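Local structure of Co-type Nitrile Hydratase beta subunit (Pseudomonas putida, 3QYH) at residues Met34-Ala39 and His74-Leu79; Ile55-Pro60 and Leu80-Val85. The protein forms, as the beta subunit of a cobalt-type nitrile hydratase, part of an enzyme that converts nitriles to amides by adding water. All coordinates share one frame; numbering follows the deposited sequence.

Contact 1 of 2, residues Met34-Ala39 and His74-Leu79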
ATOM      1  N   MET B  34     -10.101   3.130 -11.178  1.00 10.14           N
ATOM      2  CA  MET B  34      -8.851   2.422 -10.926  1.00  8.46           C
ATOM      3  C   MET B  34      -7.954   2.435 -12.172  1.00 10.18           C
ATOM      4  O   MET B  34      -6.763   2.714 -12.080  1.00 10.70           O
ATOM      5  CB  MET B  34      -9.129   0.984 -10.483  1.00  9.49           C
ATOM      6  CG  MET B  34      -7.878   0.206 -10.125  1.00  9.04           C
ATOM      7  SD  MET B  34      -7.152  -0.624 -11.587  1.00 11.88           S
ATOM      8  CE  MET B  34      -5.423  -0.526 -11.176  1.00 11.77           C
ATOM      9  N   SER B  35      -8.532   2.180 -13.345  1.00  9.88           N
ATOM     10  CA  SER B  35      -7.716   2.040 -14.554  1.00 12.46           C
ATOM     11  C   SER B  35      -7.173   3.384 -15.061  1.00 15.26           C
ATOM     12  O   SER B  35      -6.204   3.426 -15.816  1.00 13.49           O
ATOM     13  CB  SER B  35      -8.473   1.301 -15.671  1.00 12.22           C
ATOM     14  OG  SER B  35      -9.569   2.073 -16.106  1.00 14.57           O
ATOM     15  N   LEU B  36      -7.779   4.479 -14.626  1.00 16.35           N
ATOM     16  CA  LEU B  36      -7.292   5.806 -14.992  1.00 12.86           C
ATOM     17  C   LEU B  36      -5.925   6.107 -14.393  1.00 17.90           C
ATOM     18  O   LEU B  36      -5.131   6.851 -15.004  1.00 14.22           O
ATOM     19  CB  LEU B  36      -8.284   6.884 -14.550  1.00 12.64           C
ATOM     20  CG  LEU B  36      -9.530   7.022 -15.429  1.00 14.32           C
ATOM     21  CD1 LEU B  36     -10.467   8.082 -14.834  1.00 14.22           C
ATOM     22  CD2 LEU B  36      -9.146   7.368 -16.868  1.00 14.11           C
ATOM     23  N   LEU B  37      -5.621   5.543 -13.219  1.00 10.94           N
ATOM     24  CA  LEU B  37      -4.367   5.896 -12.559  1.00 12.69           C
ATOM     25  C   LEU B  37      -3.122   5.532 -13.370  1.00 14.42           C
ATOM     26  O   LEU B  37      -2.267   6.380 -13.600  1.00 14.64           O
ATOM     27  CB  LEU B  37      -4.262   5.271 -11.172  1.00 12.68           C
ATOM     28  CG  LEU B  37      -3.460   5.955 -10.071  1.00 19.37           C
ATOM     29  CD1 LEU B  37      -2.831   5.002  -9.044  1.00 16.09           C
ATOM     30  CD2 LEU B  37      -2.591   7.191 -10.424  1.00 18.06           C
ATOM     31  N   PRO B  38      -3.004   4.266 -13.794  1.00 16.39           N
ATOM     32  CA  PRO B  38      -1.823   3.911 -14.602  1.00 17.58           C
ATOM     33  C   PRO B  38      -1.803   4.689 -15.912  1.00 18.93           C
ATOM     34  O   PRO B  38      -0.726   5.033 -16.429  1.00 18.06           O
ATOM     35  CB  PRO B  38      -2.021   2.418 -14.905  1.00 13.93           C
ATOM     36  CG  PRO B  38      -3.128   1.971 -14.027  1.00 17.28           C
ATOM     37  CD  PRO B  38      -3.921   3.127 -13.601  1.00 16.37           C
ATOM     38  N   ALA B  39      -2.977   4.963 -16.470  1.00 14.31           N
ATOM     39  CA  ALA B  39      -3.011   5.705 -17.735  1.00 14.90           C
ATOM     40  C   ALA B  39      -2.437   7.124 -17.554  1.00 18.00           C
ATOM     41  O   ALA B  39      -1.635   7.597 -18.360  1.00 17.81           O
ATOM     42  CB  ALA B  39      -4.436   5.741 -18.308  1.00 14.22           C
ATOM     43  N   HIS B  74     -11.216  12.235  -6.849  1.00 17.47           N
ATOM     44  CA  HIS B  74     -10.915  13.595  -6.391  1.00 16.67           C
ATOM     45  C   HIS B  74      -9.581  14.059  -6.932  1.00 16.56           C
ATOM     46  O   HIS B  74      -9.474  15.189  -7.421  1.00 20.37           O
ATOM     47  CB  HIS B  74     -10.912  13.711  -4.848  1.00 18.85           C
ATOM     48  CG  HIS B  74     -10.284  14.976  -4.344  1.00 20.77           C
ATOM     49  ND1 HIS B  74     -11.024  16.097  -4.025  1.00 22.22           N
ATOM     50  CD2 HIS B  74      -8.983  15.313  -4.151  1.00 21.73           C
ATOM     51  CE1 HIS B  74     -10.206  17.060  -3.637  1.00 25.99           C
ATOM     52  NE2 HIS B  74      -8.963  16.610  -3.703  1.00 24.84           N
ATOM     53  N   VAL B  75      -8.567  13.197  -6.864  1.00 12.74           N
ATOM     54  CA  VAL B  75      -7.249  13.576  -7.358  1.00 12.73           C
ATOM     55  C   VAL B  75      -7.325  13.908  -8.844  1.00 16.63           C
ATOM     56  O   VAL B  75      -6.789  14.923  -9.285  1.00 16.33           O
ATOM     57  CB  VAL B  75      -6.196  12.462  -7.146  1.00 17.23           C
ATOM     58  CG1 VAL B  75      -4.858  12.874  -7.720  1.00 13.81           C
ATOM     59  CG2 VAL B  75      -6.062  12.140  -5.672  1.00 16.65           C
ATOM     60  N   PHE B  76      -7.991  13.058  -9.624  1.00 13.54           N
ATOM     61  CA  PHE B  76      -8.035  13.279 -11.066  1.00 13.94           C
ATOM     62  C   PHE B  76      -8.716  14.625 -11.383  1.00 15.50           C
ATOM     63  O   PHE B  76      -8.276  15.362 -12.259  1.00 19.25           O
ATOM     64  CB  PHE B  76      -8.737  12.116 -11.775  1.00 11.02           C
ATOM     65  CG  PHE B  76      -8.109  10.764 -11.498  1.00 14.34           C
ATOM     66  CD1 PHE B  76      -8.883   9.602 -11.509  1.00 15.38           C
ATOM     67  CD2 PHE B  76      -6.754  10.660 -11.219  1.00 11.28           C
ATOM     68  CE1 PHE B  76      -8.306   8.352 -11.260  1.00 10.47           C
ATOM     69  CE2 PHE B  76      -6.168   9.413 -10.954  1.00 15.84           C
ATOM     70  CZ  PHE B  76      -6.950   8.264 -10.961  1.00 11.80           C
ATOM     71  N   GLU B  77      -9.772  14.944 -10.643  1.00 16.44           N
ATOM     72  CA  GLU B  77     -10.537  16.168 -10.895  1.00 18.04           C
ATOM     73  C   GLU B  77      -9.825  17.442 -10.457  1.00 21.24           C
ATOM     74  O   GLU B  77     -10.151  18.522 -10.934  1.00 24.40           O
ATOM     75  CB  GLU B  77     -11.909  16.099 -10.232  1.00 13.72           C
ATOM     76  CG  GLU B  77     -12.868  15.080 -10.875  1.00 19.87           C
ATOM     77  CD  GLU B  77     -14.190  15.000 -10.130  1.00 26.40           C
ATOM     78  OE1 GLU B  77     -14.202  15.340  -8.933  1.00 27.72           O
ATOM     79  OE2 GLU B  77     -15.213  14.609 -10.727  1.00 29.01           O
ATOM     80  N   ASN B  78      -8.865  17.311  -9.551  1.00 15.84           N
ATOM     81  CA  ASN B  78      -8.240  18.468  -8.938  1.00 15.60           C
ATOM     82  C   ASN B  78      -6.768  18.607  -9.265  1.00 18.48           C
ATOM     83  O   ASN B  78      -6.333  19.677  -9.697  1.00 18.44           O
ATOM     84  CB  ASN B  78      -8.474  18.461  -7.431  1.00 16.95           C
ATOM     85  CG  ASN B  78      -9.910  18.798  -7.079  1.00 22.36           C
ATOM     86  OD1 ASN B  78     -10.296  19.963  -7.062  1.00 24.21           O
ATOM     87  ND2 ASN B  78     -10.720  17.778  -6.828  1.00 19.57           N
ATOM     88  N   LEU B  79      -6.000  17.535  -9.089  1.00 12.60           N
ATOM     89  CA  LEU B  79      -4.568  17.586  -9.392  1.00 13.46           C
ATOM     90  C   LEU B  79      -4.335  17.859 -10.900  1.00 20.67           C
ATOM     91  O   LEU B  79      -3.385  18.559 -11.285  1.00 16.56           O
ATOM     92  CB  LEU B  79      -3.870  16.299  -8.936  1.00 13.53           C
ATOM     93  CG  LEU B  79      -2.362  16.222  -9.091  1.00 16.99           C
ATOM     94  CD1 LEU B  79      -1.724  17.387  -8.344  1.00 16.79           C
ATOM     95  CD2 LEU B  79      -1.846  14.886  -8.521  1.00 14.20           C
TER

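Contact 2 of 2, residues Ile55-Pro60 and Leu80-Val85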
ATOM      1  N   ILE B  55      -4.510  13.583  -2.298  1.00 12.37           N
ATOM      2  CA  ILE B  55      -5.501  12.934  -1.433  1.00 13.38           C
ATOM      3  C   ILE B  55      -5.413  13.510  -0.023  1.00 16.11           C
ATOM      4  O   ILE B  55      -6.444  13.796   0.603  1.00 11.43           O
ATOM      5  CB  ILE B  55      -5.290  11.412  -1.399  1.00 12.16           C
ATOM      6  CG1 ILE B  55      -5.704  10.796  -2.741  1.00 13.55           C
ATOM      7  CG2 ILE B  55      -6.099  10.759  -0.263  1.00 13.53           C
ATOM      8  CD1 ILE B  55      -5.328   9.304  -2.879  1.00 14.14           C
ATOM      9  N   GLU B  56      -4.183  13.703   0.461  1.00 10.46           N
ATOM     10  CA  GLU B  56      -3.941  14.253   1.803  1.00 12.92           C
ATOM     11  C   GLU B  56      -4.589  15.635   1.987  1.00 16.77           C
ATOM     12  O   GLU B  56      -4.975  16.026   3.102  1.00 12.69           O
ATOM     13  CB  GLU B  56      -2.429  14.327   2.074  1.00 14.07           C
ATOM     14  CG  GLU B  56      -1.806  12.926   2.243  1.00 12.30           C
ATOM     15  CD  GLU B  56      -0.282  12.919   2.232  1.00 17.15           C
ATOM     16  OE1 GLU B  56       0.337  14.004   2.192  1.00 14.74           O
ATOM     17  OE2 GLU B  56       0.296  11.803   2.262  1.00 16.75           O
ATOM     18  N   ARG B  57      -4.711  16.362   0.884  1.00 12.07           N
ATOM     19  CA  ARG B  57      -5.203  17.733   0.909  1.00 15.95           C
ATOM     20  C   ARG B  57      -6.709  17.862   0.717  1.00 19.64           C
ATOM     21  O   ARG B  57      -7.233  18.972   0.675  1.00 20.40           O
ATOM     22  CB  ARG B  57      -4.470  18.568  -0.152  1.00 16.12           C
ATOM     23  CG  ARG B  57      -3.010  18.823   0.216  1.00 15.42           C
ATOM     24  CD  ARG B  57      -2.322  19.749  -0.808  1.00 15.66           C
ATOM     25  NE  ARG B  57      -2.097  19.119  -2.120  1.00 16.15           N
ATOM     26  CZ  ARG B  57      -2.655  19.528  -3.263  1.00 21.90           C
ATOM     27  NH1 ARG B  57      -3.507  20.576  -3.290  1.00 18.51           N
ATOM     28  NH2 ARG B  57      -2.353  18.909  -4.391  1.00 12.01           N
ATOM     29  N   MET B  58      -7.420  16.753   0.581  1.00 15.24           N
ATOM     30  CA  MET B  58      -8.860  16.877   0.427  1.00 22.04           C
ATOM     31  C   MET B  58      -9.520  17.207   1.776  1.00 20.72           C
ATOM     32  O   MET B  58      -8.903  17.061   2.825  1.00 19.63           O
ATOM     33  CB  MET B  58      -9.460  15.660  -0.301  1.00 21.41           C
ATOM     34  CG  MET B  58      -9.499  14.369   0.443  1.00 23.46           C
ATOM     35  SD  MET B  58      -9.792  13.004  -0.726  1.00 25.24           S
ATOM     36  CE  MET B  58     -11.551  13.149  -1.039  1.00 21.73           C
ATOM     37  N   GLY B  59     -10.736  17.731   1.757  1.00 24.33           N
ATOM     38  CA  GLY B  59     -11.383  18.082   3.016  1.00 19.83           C
ATOM     39  C   GLY B  59     -11.462  16.855   3.911  1.00 16.29           C
ATOM     40  O   GLY B  59     -11.742  15.769   3.417  1.00 16.62           O
ATOM     41  N   PRO B  60     -11.213  17.020   5.226  1.00 16.25           N
ATOM     42  CA  PRO B  60     -11.186  15.870   6.146  1.00 15.36           C
ATOM     43  C   PRO B  60     -12.496  15.086   6.149  1.00 17.08           C
ATOM     44  O   PRO B  60     -12.447  13.857   6.163  1.00 14.17           O
ATOM     45  CB  PRO B  60     -10.977  16.501   7.539  1.00 21.97           C
ATOM     46  CG  PRO B  60     -10.753  17.944   7.338  1.00 18.65           C
ATOM     47  CD  PRO B  60     -10.781  18.269   5.862  1.00 16.63           C
ATOM     48  N   LEU B  80      -5.211  17.345 -11.753  1.00 14.45           N
ATOM     49  CA  LEU B  80      -5.019  17.584 -13.185  1.00 19.59           C
ATOM     50  C   LEU B  80      -5.231  19.064 -13.500  1.00 19.86           C
ATOM     51  O   LEU B  80      -4.672  19.595 -14.454  1.00 17.86           O
ATOM     52  CB  LEU B  80      -5.947  16.723 -14.042  1.00 15.32           C
ATOM     53  CG  LEU B  80      -5.541  15.235 -14.165  1.00 18.31           C
ATOM     54  CD1 LEU B  80      -6.541  14.473 -15.009  1.00 17.68           C
ATOM     55  CD2 LEU B  80      -4.152  15.116 -14.774  1.00 18.93           C
ATOM     56  N   VAL B  81      -6.069  19.723 -12.710  1.00 19.81           N
ATOM     57  CA  VAL B  81      -6.268  21.146 -12.897  1.00 18.52           C
ATOM     58  C   VAL B  81      -5.064  21.910 -12.360  1.00 22.48           C
ATOM     59  O   VAL B  81      -4.549  22.808 -13.028  1.00 18.45           O
ATOM     60  CB  VAL B  81      -7.580  21.624 -12.277  1.00 20.51           C
ATOM     61  CG1 VAL B  81      -7.665  23.141 -12.336  1.00 24.62           C
ATOM     62  CG2 VAL B  81      -8.752  21.006 -13.025  1.00 19.86           C
ATOM     63  N   GLU B  82      -4.579  21.520 -11.187  1.00 22.13           N
ATOM     64  CA  GLU B  82      -3.396  22.157 -10.603  1.00 21.73           C
ATOM     65  C   GLU B  82      -2.178  22.030 -11.508  1.00 23.34           C
ATOM     66  O   GLU B  82      -1.337  22.936 -11.557  1.00 22.21           O
ATOM     67  CB  GLU B  82      -3.068  21.566  -9.226  1.00 21.18           C
ATOM     68  CG  GLU B  82      -4.116  21.869  -8.163  1.00 20.04           C
ATOM     69  CD  GLU B  82      -3.952  21.008  -6.902  1.00 31.01           C
ATOM     70  OE1 GLU B  82      -3.056  20.135  -6.870  1.00 30.41           O
ATOM     71  OE2 GLU B  82      -4.732  21.208  -5.948  1.00 32.53           O
ATOM     72  N   LYS B  83      -2.077  20.915 -12.219  1.00 20.75           N
ATOM     73  CA  LYS B  83      -0.906  20.666 -13.064  1.00 21.24           C
ATOM     74  C   LYS B  83      -1.074  21.336 -14.431  1.00 22.64           C
ATOM     75  O   LYS B  83      -0.183  21.294 -15.252  1.00 25.58           O
ATOM     76  CB  LYS B  83      -0.665  19.170 -13.267  1.00 23.42           C
ATOM     77  CG  LYS B  83      -0.373  18.370 -12.002  1.00 22.62           C
ATOM     78  CD  LYS B  83       0.946  18.765 -11.347  1.00 26.14           C
ATOM     79  CE  LYS B  83       2.123  18.132 -12.030  1.00 24.73           C
ATOM     80  NZ  LYS B  83       3.394  18.611 -11.424  1.00 24.03           N
ATOM     81  N   GLY B  84      -2.232  21.921 -14.687  1.00 19.77           N
ATOM     82  CA  GLY B  84      -2.459  22.588 -15.956  1.00 23.74           C
ATOM     83  C   GLY B  84      -2.826  21.657 -17.099  1.00 27.65           C
ATOM     84  O   GLY B  84      -2.848  22.060 -18.256  1.00 25.34           O
ATOM     85  N   VAL B  85      -3.130  20.407 -16.778  1.00 21.55           N
ATOM     86  CA  VAL B  85      -3.499  19.436 -17.801  1.00 24.72           C
ATOM     87  C   VAL B  85      -4.953  19.623 -18.246  1.00 23.01           C
ATOM     88  O   VAL B  85      -5.278  19.464 -19.415  1.00 24.48           O
ATOM     89  CB  VAL B  85      -3.270  18.003 -17.294  1.00 20.97           C
ATOM     90  CG1 VAL B  85      -3.748  16.986 -18.340  1.00 23.74           C
ATOM     91  CG2 VAL B  85      -1.797  17.809 -16.966  1.00 22.61           C
TER

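Contact 1 of 2, residues Met34-Ala39 and His74-Leu79
Phe76 meets Leu36 and Leu37 in a buried helix-to-helix contact made mainly of apolar side chains, with no hydrogen bond across it, in which a single aromatic side chain of helix 68-82 spans the gap to helix 28-43. The two backbones stay well apart, with 8.4 Å between the CA atoms of Leu37 and Phe76, and the ring makes up the difference. Its CG stands anti to the carbonyl carbon (chi1 -57°), which carries the ring out toward the facing helix. There CE1 of Phe76 lies 3.6 Å from CB of Leu36, approached obliquely, and CD1 of Phe76 is 4.0 Å from CD1 of the same leucine. The leading atom, CZ of Phe76, reaches past the side chains to the backbone, 3.8 Å from N of Leu37. This is ordinary helix packing in the helical N-terminal region of the nitrile hydratase beta subunit, and Val33 and Leu40 extend the Phe76 seat along helix 28-43. Without the ring, as with an alanine here, CB of Leu36 and the backbone at Leu37 would probably lose their partner and a gap would be left between the two helices. Leu37 also packs on Phe51 of helix 48-56, while apolar side chains of the neighbouring protein chain touch both Leu36 and Phe76.

Contact 2 of 2, residues Ile55-Pro60 and Leu80-Val85
Arg57 and Glu82 form a two-pronged salt bridge at the protein surface, the one link between these segments. The guanidinium presents its end, NH1 and NH2, to the carboxylate, and each nitrogen takes a different oxygen. NH2 of Arg57 donates to the syn lone pair of Glu82 OE1 at 2.9 Å, with an N-H...O angle of 161°. The second bond, from NH1 of Arg57 to OE2 of Glu82, measures 3.0 Å and is straighter, at 173°; it too arrives on the syn side, though tilted out of the carboxylate plane. Both acceptors lie near the guanidinium plane, yet the two flat groups are twisted by 31°, so the pairing is not perfectly coplanar. The side chains come from opposite directions: Glu82 is extended beyond CG, whereas Arg57 bends at its third torsion. Each carboxylate oxygen thus has a donor, and the paired bonds restrict rotation of both groups.

Several backbone N-H groups are satisfied locally. The N of Met58 bonds to O of Ile55 as the helix gives way to the loop. On the other side, Gly84 has positive phi in a Schellman motif, its N bonding to O of Val81, and N of Val85 reaches back to O of Leu80. Lys83 has its own salt bridge, to Glu50, and OE1 of the buried Glu56 is hydrogen-bonded to ND1 of His53 and ND1 of His147. The Arg57-Glu82 bridge therefore joins the turn after helix 48-56 to the last turn of helix 68-82, while Met58 and Ile55 pack against helices 60-65 and 68-82.

Two ways of joining neighbouring elements, one for the interior and one for the surface, appear along helix 68-82, the element both contacts share. Contact 1 is buried and largely apolar, pairing that helix with 28-43 through van der Waals contact, without a hydrogen bond; contact 2 is exposed and ionic, tying its last turn to the loop after 48-56 by directional hydrogen bonds between opposite charges. Their centres lie about 10 Å apart, and the segments alternate along the chain. They also touch directly: CG2 of Val75 packs on CG1 of Ile55, and NE2 of His74 lies 3.6 Å from CB of Met58. Helix 68-82 thus meets helix 28-43 and the end of helix 48-56 with its following turn.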